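Local coordinates for fatty acid-binding protein TM_1468 (Thermotoga maritima, PDB 1VPV) that binds long-chain fatty acids such as palmitate and may take part in lipid transport or fatty acid metabolism, at residues A[113-116]-A[117-120]; A[229-232]-A[233-236]; A[62-65]-A[66-70]; A[158-161]-A[162-165]. One frame throughout, in Å; residues are numbered along the deposited sequence.

In the fold
All four contacts are local, each formed within one helix or at its C-terminal end, and they follow one another along the chain in the order 3, 1, 4, 2. None touches another. Interactions 1 and 2 lie on opposite sides of the chain's centre, their own centres 37 Å apart, as do interactions 3 and 4 at 39 Å; the nearest atoms of interactions 2 and 4 are about 9 Å apart. In interaction 1 the side chain of S113 is about 8 Å from the bound palmitic acid (PLM). The side chain of Y63 in interaction 3 is about 11 Å from this PLM, as is that of K231 in interaction 2. In interaction 4 the side chain of M165 is about 13 Å from the PLM.

Interaction 1: residues A[113-116]-A[117-120]; sequences SAVL and ASKE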
loop_
_atom_site.group_PDB
_atom_site.type_symbol
_atom_site.label_atom_id
_atom_site.label_comp_id
_atom_site.label_asym_id
_atom_site.label_seq_id
_atom_site.Cartn_x
_atom_site.Cartn_y
_atom_site.Cartn_z
ATOM N N SER A 113 1.139 7.365 15.582
ATOM C CA SER A 113 0.381 8.613 15.577
ATOM C C SER A 113 -1.121 8.357 15.669
ATOM O O SER A 113 -1.837 8.970 16.489
ATOM C CB SER A 113 0.661 9.414 14.320
ATOM O OG SER A 113 1.870 10.089 14.414
ATOM N N ALA A 114 -1.567 7.426 14.837
ATOM C CA ALA A 114 -2.976 7.078 14.733
ATOM C C ALA A 114 -3.505 6.580 16.054
ATOM O O ALA A 114 -4.618 6.931 16.440
ATOM C CB ALA A 114 -3.187 6.012 13.651
ATOM N N VAL A 115 -2.703 5.776 16.751
ATOM C CA VAL A 115 -3.105 5.193 18.033
ATOM C C VAL A 115 -3.133 6.247 19.093
ATOM O O VAL A 115 -4.042 6.259 19.919
ATOM C CB VAL A 115 -2.187 4.008 18.495
ATOM C CG1 VAL A 115 -2.478 3.602 19.939
ATOM C CG2 VAL A 115 -2.397 2.821 17.615
ATOM N N LEU A 116 -2.136 7.128 19.081
ATOM C CA LEU A 116 -2.095 8.197 20.079
ATOM C C LEU A 116 -3.298 9.109 19.865
ATOM O O LEU A 116 -3.942 9.541 20.831
ATOM C CB LEU A 116 -0.779 8.976 20.029
ATOM C CG LEU A 116 0.484 8.202 20.455
ATOM C CD1 LEU A 116 1.764 8.977 20.127
ATOM C CD2 LEU A 116 0.449 7.881 21.920
ATOM N N ALA A 117 -3.624 9.369 18.592
ATOM C CA ALA A 117 -4.734 10.275 18.283
ATOM C C ALA A 117 -6.043 9.665 18.797
ATOM O O ALA A 117 -6.902 10.388 19.267
ATOM C CB ALA A 117 -4.795 10.561 16.823
ATOM N N SER A 118 -6.155 8.329 18.756
ATOM C CA SER A 118 -7.394 7.639 19.200
ATOM C C SER A 118 -7.718 7.849 20.679
ATOM O O SER A 118 -8.878 7.723 21.091
ATOM C CB SER A 118 -7.313 6.135 18.960
ATOM O OG SER A 118 -6.396 5.524 19.863
ATOM N N LYS A 119 -6.687 8.130 21.470
ATOM C CA LYS A 119 -6.862 8.374 22.905
ATOM C C LYS A 119 -7.324 9.789 23.204
ATOM O O LYS A 119 -7.769 10.050 24.305
ATOM C CB LYS A 119 -5.569 8.066 23.669
ATOM C CG LYS A 119 -5.076 6.641 23.383
ATOM C CD LYS A 119 -4.192 6.084 24.480
ATOM C CE LYS A 119 -3.868 4.637 24.193
ATOM N NZ LYS A 119 -3.807 3.843 25.459
ATOM N N GLU A 120 -7.251 10.694 22.230
ATOM C CA GLU A 120 -7.674 12.078 22.462
ATOM C C GLU A 120 -9.064 12.447 21.944
ATOM O O GLU A 120 -9.382 13.616 21.872
ATOM C CB GLU A 120 -6.630 13.011 21.866
ATOM C CG GLU A 120 -5.247 12.805 22.496
ATOM C CD GLU A 120 -4.438 14.090 22.604
ATOM O OE1 GLU A 120 -4.570 14.977 21.730
ATOM O OE2 GLU A 120 -3.658 14.215 23.568
#
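S118 turns back onto V115, and A117 rests on the carbonyls of the preceding turn, in a local contact near the C-terminal end of helix 110-118. This is the crossover helix of a beta-alpha-beta unit, between the parallel strands 97-102 and 125-129, and it illustrates how bonding changes as a helix runs out. At first the links reach back four residues: A117 N donates to S113 O at 2.8 Å, and S118 N to A114 O at 3.1 Å. Further on they span three, K119 N to L116 O at 3.2 Å and E120 N to A117 O at 3.0 Å.

The buried face is built from small residues. A114 and A117 lie against F83 of helix 80-92, while V127 of strand 125-129 touches A114 and V115. A114 O is gripped twice, by S118 N and by the hydroxyl of Y87, and S113 OG bonds P78 O. S113 also brings the contact toward the lipid site, its side chain being about 8 Å from that of S108, which binds hexadecanoate. L116 and K119 belong to the exposed side.

S118 OG sits between its own backbone N and carbonyl carbon (chi1 71°), a crowded position that lets the hydroxyl bend over the preceding turn. There it donates to V115 O, which also takes a weak bond from S118 N; the modelled OG to O distance of 2.5 Å is very short, and its exact value doubtful.

Interaction 2: residues A[229-232]-A[233-236]; sequences IEKL and REDT
L232 and T236 meet on the buried side, where L232 CD1 approaches T236 OG1 at 4.1 Å and the CB of T236 lies 3.5 Å from L232 O. L232 is enclosed further by I173 of strand 170-176, I293 of strand 289-295 and L262 of helix 252-263, and I229 packs on F291. The solvent side is held more sparsely. There R233 folds back along its helix: E230 CG lies over one face of the guanidinium, 3.5 Å from NH2, with I229 CG2 near the group's plane at its edge. The E230 carboxylate is turned only 14° from the guanidinium plane, yet their charged atoms do not touch.

This is the C-terminal end of helix 220-232, which links edge strand 211-219 of a six-stranded mixed sheet to strand 241-248. R233 N still reaches I229 O, at 3.0 Å, whereas E234 N bonds K231 O three residues back, at 3.1 Å. K231, bent at chi2 and chi3 (58° and 77°), curls toward E234 and forms a salt bridge, NZ to OE1 2.9 Å, from above the carboxylate plane; it also makes a cation-pi contact with Y215. D235 OD2 is shared by K171 and R298 in salt bridges.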
loop_
_atom_site.group_PDB
_atom_site.type_symbol
_atom_site.label_atom_id
_atom_site.label_comp_id
_atom_site.label_asym_id
_atom_site.label_seq_id
_atom_site.Cartn_x
_atom_site.Cartn_y
_atom_site.Cartn_z
ATOM N N ILE A 229 6.058 -13.526 -9.543
ATOM C CA ILE A 229 5.052 -14.534 -9.610
ATOM C C ILE A 229 5.583 -15.819 -8.990
ATOM O O ILE A 229 4.828 -16.514 -8.328
ATOM C CB ILE A 229 4.562 -14.752 -11.067
ATOM C CG1 ILE A 229 3.771 -13.519 -11.523
ATOM C CG2 ILE A 229 3.680 -16.012 -11.179
ATOM C CD1 ILE A 229 3.514 -13.466 -13.006
ATOM N N GLU A 230 6.865 -16.119 -9.184
ATOM C CA GLU A 230 7.457 -17.298 -8.525
ATOM C C GLU A 230 7.482 -17.133 -7.001
ATOM O O GLU A 230 7.264 -18.096 -6.284
ATOM C CB GLU A 230 8.850 -17.657 -9.082
ATOM C CG GLU A 230 8.813 -18.054 -10.545
ATOM C CD GLU A 230 10.148 -18.553 -11.096
ATOM O OE1 GLU A 230 10.580 -19.671 -10.710
ATOM O OE2 GLU A 230 10.748 -17.849 -11.952
ATOM N N LYS A 231 7.705 -15.924 -6.507
ATOM C CA LYS A 231 7.641 -15.694 -5.069
ATOM C C LYS A 231 6.237 -15.944 -4.514
ATOM O O LYS A 231 6.077 -16.632 -3.511
ATOM C CB LYS A 231 8.129 -14.286 -4.712
ATOM C CG LYS A 231 7.779 -13.814 -3.284
ATOM C CD LYS A 231 8.311 -14.731 -2.157
ATOM C CE LYS A 231 9.799 -14.534 -1.905
ATOM N NZ LYS A 231 10.404 -15.588 -1.030
ATOM N N LEU A 232 5.223 -15.394 -5.166
ATOM C CA LEU A 232 3.836 -15.677 -4.801
ATOM C C LEU A 232 3.547 -17.179 -4.787
ATOM O O LEU A 232 2.811 -17.680 -3.930
ATOM C CB LEU A 232 2.897 -14.990 -5.783
ATOM C CG LEU A 232 1.415 -15.350 -5.687
ATOM C CD1 LEU A 232 0.837 -14.789 -4.402
ATOM C CD2 LEU A 232 0.648 -14.819 -6.876
ATOM N N ARG A 233 4.134 -17.901 -5.745
ATOM C CA ARG A 233 3.871 -19.299 -5.923
ATOM C C ARG A 233 4.497 -20.154 -4.805
ATOM O O ARG A 233 4.204 -21.335 -4.683
ATOM C CB ARG A 233 4.397 -19.740 -7.285
ATOM C CG ARG A 233 3.815 -21.051 -7.767
ATOM C CD ARG A 233 4.473 -21.540 -9.055
ATOM N NE ARG A 233 4.725 -20.453 -10.003
ATOM C CZ ARG A 233 5.639 -20.494 -10.976
ATOM N NH1 ARG A 233 6.385 -21.587 -11.169
ATOM N NH2 ARG A 233 5.803 -19.434 -11.772
ATOM N N GLU A 234 5.357 -19.564 -3.996
ATOM C CA GLU A 234 5.970 -20.310 -2.918
ATOM C C GLU A 234 4.960 -20.775 -1.892
ATOM O O GLU A 234 5.171 -21.816 -1.285
ATOM C CB GLU A 234 7.090 -19.519 -2.248
ATOM C CG GLU A 234 8.324 -19.430 -3.131
ATOM C CD GLU A 234 9.450 -18.620 -2.504
ATOM O OE1 GLU A 234 9.355 -18.229 -1.312
ATOM O OE2 GLU A 234 10.446 -18.378 -3.216
ATOM N N ASP A 235 3.864 -20.038 -1.708
ATOM C CA ASP A 235 2.818 -20.472 -0.748
ATOM C C ASP A 235 1.382 -20.516 -1.276
ATOM O O ASP A 235 0.457 -20.787 -0.505
ATOM C CB ASP A 235 2.851 -19.612 0.526
ATOM C CG ASP A 235 2.231 -18.231 0.324
ATOM O OD1 ASP A 235 2.369 -17.667 -0.792
ATOM O OD2 ASP A 235 1.611 -17.716 1.294
ATOM N N THR A 236 1.199 -20.278 -2.571
ATOM C CA THR A 236 -0.126 -20.154 -3.182
ATOM C C THR A 236 -0.081 -20.875 -4.532
ATOM O O THR A 236 0.410 -20.332 -5.517
ATOM C CB THR A 236 -0.506 -18.651 -3.341
ATOM O OG1 THR A 236 -0.371 -17.997 -2.072
ATOM C CG2 THR A 236 -1.955 -18.459 -3.831
#

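Interaction 3: residues A[62-65]-A[66-70]; sequences FYKR and IREAG
I66 lies one turn on from F62, and its side chain shows atom by atom how an apolar i to i+4 pair is put together. Its CB is 3.6 Å from F62 O, the same oxygen that receives the backbone N-H of I66 at 2.8 Å. The branch then divides the work. CG2, wedged between the backbone N and carbonyl carbon, touches F62 O at 3.3 Å and reaches ring atom CE2 at 4.0 Å. CG1 is trans to the backbone N (chi1 -168°) and carries CD1 outward until it meets CE2 and CZ, each at 4.0 Å. With an alanine in place of F62, both methyls of I66, CG2 and CD1, would probably lose their ring partner and a gap would open beside them.

On the exposed side K64 and E68 run side by side, pointing the same way. Their salt bridge is long, NZ to OE2 3.6 Å; separately, a water donates to the backbone K64 O and, weakly, to E68 OE2. R65 and R67 turn to other partners: R65 bonds N61 and E50, and R67 forms a salt bridge with D250.

Helix 56-68 thus faces helix 278-284 through F62, which touches K278, T281 and T282, while W44 lies against both F62 and A69; the F62 side chain is about 7 Å from that of T75 on strand 74-76, a hexadecanoate-binding residue.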
loop_
_atom_site.group_PDB
_atom_site.type_symbol
_atom_site.label_atom_id
_atom_site.label_comp_id
_atom_site.label_asym_id
_atom_site.label_seq_id
_atom_site.Cartn_x
_atom_site.Cartn_y
_atom_site.Cartn_z
ATOM N N PHE A 62 3.767 15.223 -9.377
ATOM C CA PHE A 62 4.845 14.763 -8.566
ATOM C C PHE A 62 5.765 13.839 -9.364
ATOM O O PHE A 62 6.979 13.879 -9.236
ATOM C CB PHE A 62 4.296 14.005 -7.358
ATOM C CG PHE A 62 5.370 13.538 -6.429
ATOM C CD1 PHE A 62 5.914 14.429 -5.488
ATOM C CD2 PHE A 62 5.877 12.242 -6.520
ATOM C CE1 PHE A 62 6.932 14.033 -4.642
ATOM C CE2 PHE A 62 6.874 11.839 -5.680
ATOM C CZ PHE A 62 7.433 12.748 -4.740
ATOM N N TYR A 63 5.165 12.965 -10.156
ATOM C CA TYR A 63 5.927 12.058 -10.982
ATOM C C TYR A 63 6.850 12.863 -11.890
ATOM O O TYR A 63 7.983 12.495 -12.118
ATOM C CB TYR A 63 5.002 11.172 -11.855
ATOM C CG TYR A 63 4.315 9.993 -11.167
ATOM C CD1 TYR A 63 4.824 9.411 -10.002
ATOM C CD2 TYR A 63 3.174 9.421 -11.732
ATOM C CE1 TYR A 63 4.192 8.312 -9.411
ATOM C CE2 TYR A 63 2.558 8.318 -11.156
ATOM C CZ TYR A 63 3.066 7.768 -10.003
ATOM O OH TYR A 63 2.421 6.674 -9.427
ATOM N N LYS A 64 6.341 13.954 -12.420
ATOM C CA LYS A 64 7.097 14.723 -13.342
ATOM C C LYS A 64 8.262 15.386 -12.596
ATOM O O LYS A 64 9.403 15.295 -13.050
ATOM C CB LYS A 64 6.177 15.736 -14.023
ATOM C CG LYS A 64 6.808 16.517 -15.126
ATOM C CD LYS A 64 5.970 17.740 -15.496
ATOM C CE LYS A 64 6.240 18.928 -14.566
ATOM N NZ LYS A 64 7.332 19.836 -15.057
ATOM N N ARG A 65 7.969 16.001 -11.442
ATOM C CA ARG A 65 8.967 16.685 -10.629
ATOM C C ARG A 65 10.021 15.749 -10.034
ATOM O O ARG A 65 11.172 16.115 -10.003
ATOM C CB ARG A 65 8.319 17.540 -9.540
ATOM C CG ARG A 65 7.664 18.863 -10.103
ATOM C CD ARG A 65 6.923 19.722 -9.054
ATOM N NE ARG A 65 5.832 18.958 -8.440
ATOM C CZ ARG A 65 5.844 18.474 -7.195
ATOM N NH1 ARG A 65 6.890 18.645 -6.390
ATOM N NH2 ARG A 65 4.805 17.781 -6.756
ATOM N N ILE A 66 9.674 14.527 -9.627
ATOM C CA ILE A 66 10.681 13.630 -9.081
ATOM C C ILE A 66 11.570 13.004 -10.176
ATOM O O ILE A 66 12.758 12.842 -9.957
ATOM C CB ILE A 66 10.124 12.559 -8.093
ATOM C CG1 ILE A 66 11.274 11.861 -7.351
ATOM C CG2 ILE A 66 9.288 11.507 -8.792
ATOM C CD1 ILE A 66 10.841 11.196 -6.068
ATOM N N ARG A 67 11.034 12.691 -11.345
ATOM C CA ARG A 67 11.894 12.278 -12.472
ATOM C C ARG A 67 12.937 13.353 -12.831
ATOM O O ARG A 67 14.052 13.046 -13.211
ATOM C CB ARG A 67 11.032 11.960 -13.705
ATOM C CG ARG A 67 10.231 10.650 -13.573
ATOM C CD ARG A 67 9.586 10.226 -14.902
ATOM N NE ARG A 67 8.961 8.899 -14.799
ATOM C CZ ARG A 67 9.589 7.739 -14.978
ATOM N NH1 ARG A 67 10.880 7.693 -15.233
ATOM N NH2 ARG A 67 8.928 6.594 -14.847
ATOM N N GLU A 68 12.540 14.616 -12.701
ATOM C CA GLU A 68 13.370 15.783 -13.050
ATOM C C GLU A 68 14.344 16.264 -11.988
ATOM O O GLU A 68 15.355 16.818 -12.315
ATOM C CB GLU A 68 12.460 16.986 -13.266
ATOM C CG GLU A 68 12.328 17.451 -14.659
ATOM C CD GLU A 68 11.202 18.446 -14.769
ATOM O OE1 GLU A 68 10.926 19.158 -13.762
ATOM O OE2 GLU A 68 10.573 18.488 -15.848
ATOM N N ALA A 69 13.966 16.116 -10.726
ATOM C CA ALA A 69 14.626 16.743 -9.578
ATOM C C ALA A 69 16.100 16.489 -9.494
ATOM O O ALA A 69 16.560 15.416 -9.873
ATOM C CB ALA A 69 13.993 16.254 -8.284
ATOM N N GLY A 70 16.810 17.483 -8.943
ATOM C CA GLY A 70 18.196 17.316 -8.533
ATOM C C GLY A 70 18.434 16.426 -7.315
ATOM O O GLY A 70 19.568 16.040 -7.066
HETATM O O HOH W 1 9.896 15.587 -15.772
#

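Interaction 4: residues A[158-161]-A[162-165]; sequences LKKL and DERM
Helix 154-166 supplies this contact, a regular alpha-helical stretch in which K159, K160 and E163 meet on one turn. Four consecutive backbone bonds define it, each spanning four residues, from D162 N to L158 O at 3.1 Å through M165 N to L161 O at 2.8 Å.

The charged surface centres on E163. Its chain is extended beyond CG and carries the carboxylate back over the preceding turn. OE1 takes K160 NZ at 3.0 Å in a salt bridge, on the syn side but 32° out of the carboxylate plane. OE2 faces the aliphatic part of K159, with CD modelled at 3.0 Å, a separation too short to be trusted closely. The K159 ammonium itself stays apart, NZ being 5.3 Å from OE2, so any attraction between the two charges is probably weak. A glutamine in place of E163 would probably leave the K160 ammonium without its countercharge.

Beyond this pair, the CD atoms of K160 and R164 pass at 4.1 Å. M165, present as selenomethionine, runs extended beyond CG past L161, its SE 3.8 Å from L161 O. R164 sends its guanidinium away from the turn to form salt bridges with D169 and E294, and D162 pairs with K166.

The helix lies over several elements at once: L158 touches Y126 and V128 of strand 125-129, R164 and M165 rest on F170 of strand 170-176, and helix 138-149 meets K160 through M147, R164 through V143 and M165 through P140.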
loop_
_atom_site.group_PDB
_atom_site.type_symbol
_atom_site.label_atom_id
_atom_site.label_comp_id
_atom_site.label_asym_id
_atom_site.label_seq_id
_atom_site.Cartn_x
_atom_site.Cartn_y
_atom_site.Cartn_z
ATOM N N LEU A 158 -12.362 -7.340 12.900
ATOM C CA LEU A 158 -10.987 -7.354 13.392
ATOM C C LEU A 158 -10.458 -8.771 13.558
ATOM O O LEU A 158 -9.336 -9.058 13.139
ATOM C CB LEU A 158 -10.883 -6.559 14.682
ATOM C CG LEU A 158 -11.119 -5.063 14.428
ATOM C CD1 LEU A 158 -11.419 -4.365 15.731
ATOM C CD2 LEU A 158 -9.922 -4.383 13.734
ATOM N N LYS A 159 -11.289 -9.670 14.087
ATOM C CA LYS A 159 -10.911 -11.084 14.233
ATOM C C LYS A 159 -10.602 -11.723 12.872
ATOM O O LYS A 159 -9.564 -12.416 12.743
ATOM C CB LYS A 159 -11.972 -11.905 14.981
ATOM C CG LYS A 159 -11.381 -13.097 15.738
ATOM C CD LYS A 159 -12.143 -14.417 15.523
ATOM C CE LYS A 159 -13.196 -14.686 16.567
ATOM N NZ LYS A 159 -12.577 -14.901 17.909
ATOM N N LYS A 160 -11.448 -11.462 11.862
ATOM C CA LYS A 160 -11.234 -12.034 10.522
ATOM C C LYS A 160 -10.010 -11.475 9.804
ATOM O O LYS A 160 -9.252 -12.250 9.221
ATOM C CB LYS A 160 -12.462 -11.912 9.605
ATOM C CG LYS A 160 -13.069 -13.248 9.197
ATOM C CD LYS A 160 -12.175 -14.063 8.264
ATOM C CE LYS A 160 -12.816 -15.444 7.910
ATOM N NZ LYS A 160 -12.907 -16.341 9.074
ATOM N N LEU A 161 -9.811 -10.159 9.825
ATOM C CA LEU A 161 -8.560 -9.570 9.271
ATOM C C LEU A 161 -7.349 -10.221 9.891
ATOM O O LEU A 161 -6.409 -10.590 9.180
ATOM C CB LEU A 161 -8.450 -8.077 9.526
ATOM C CG LEU A 161 -9.538 -7.163 8.961
ATOM C CD1 LEU A 161 -9.121 -5.731 9.235
ATOM C CD2 LEU A 161 -9.798 -7.365 7.463
ATOM N N ASP A 162 -7.360 -10.373 11.214
ATOM C CA ASP A 162 -6.211 -10.992 11.883
ATOM C C ASP A 162 -5.975 -12.416 11.368
ATOM O O ASP A 162 -4.846 -12.775 11.039
ATOM C CB ASP A 162 -6.388 -11.003 13.408
ATOM C CG ASP A 162 -5.072 -11.233 14.149
ATOM O OD1 ASP A 162 -4.153 -10.394 14.000
ATOM O OD2 ASP A 162 -4.953 -12.244 14.885
ATOM N N GLU A 163 -7.027 -13.228 11.300
ATOM C CA GLU A 163 -6.865 -14.585 10.809
ATOM C C GLU A 163 -6.284 -14.592 9.400
ATOM O O GLU A 163 -5.381 -15.350 9.105
ATOM C CB GLU A 163 -8.188 -15.334 10.769
ATOM C CG GLU A 163 -8.789 -15.619 12.098
ATOM C CD GLU A 163 -10.296 -15.857 12.018
ATOM O OE1 GLU A 163 -10.738 -16.582 11.078
ATOM O OE2 GLU A 163 -11.020 -15.315 12.891
ATOM N N ARG A 164 -6.819 -13.762 8.520
ATOM C CA ARG A 164 -6.373 -13.766 7.145
ATOM C C ARG A 164 -4.960 -13.231 6.945
ATOM O O ARG A 164 -4.173 -13.845 6.204
ATOM C CB ARG A 164 -7.414 -13.096 6.252
ATOM C CG ARG A 164 -8.638 -14.018 6.160
ATOM C CD ARG A 164 -9.607 -13.647 5.125
ATOM N NE ARG A 164 -8.999 -13.665 3.810
ATOM C CZ ARG A 164 -9.489 -13.035 2.752
ATOM N NH1 ARG A 164 -10.627 -12.347 2.825
ATOM N NH2 ARG A 164 -8.841 -13.126 1.611
HETATM N N MSE A 165 -4.623 -12.148 7.643
HETATM C CA MSE A 165 -3.251 -11.657 7.710
HETATM C C MSE A 165 -2.319 -12.718 8.234
HETATM O O MSE A 165 -1.244 -12.885 7.703
HETATM C CB MSE A 165 -3.136 -10.419 8.589
HETATM C CG MSE A 165 -3.480 -9.130 7.846
HETATM SE SE MSE A 165 -3.973 -7.620 9.066
HETATM C CE MSE A 165 -4.788 -6.283 7.699
#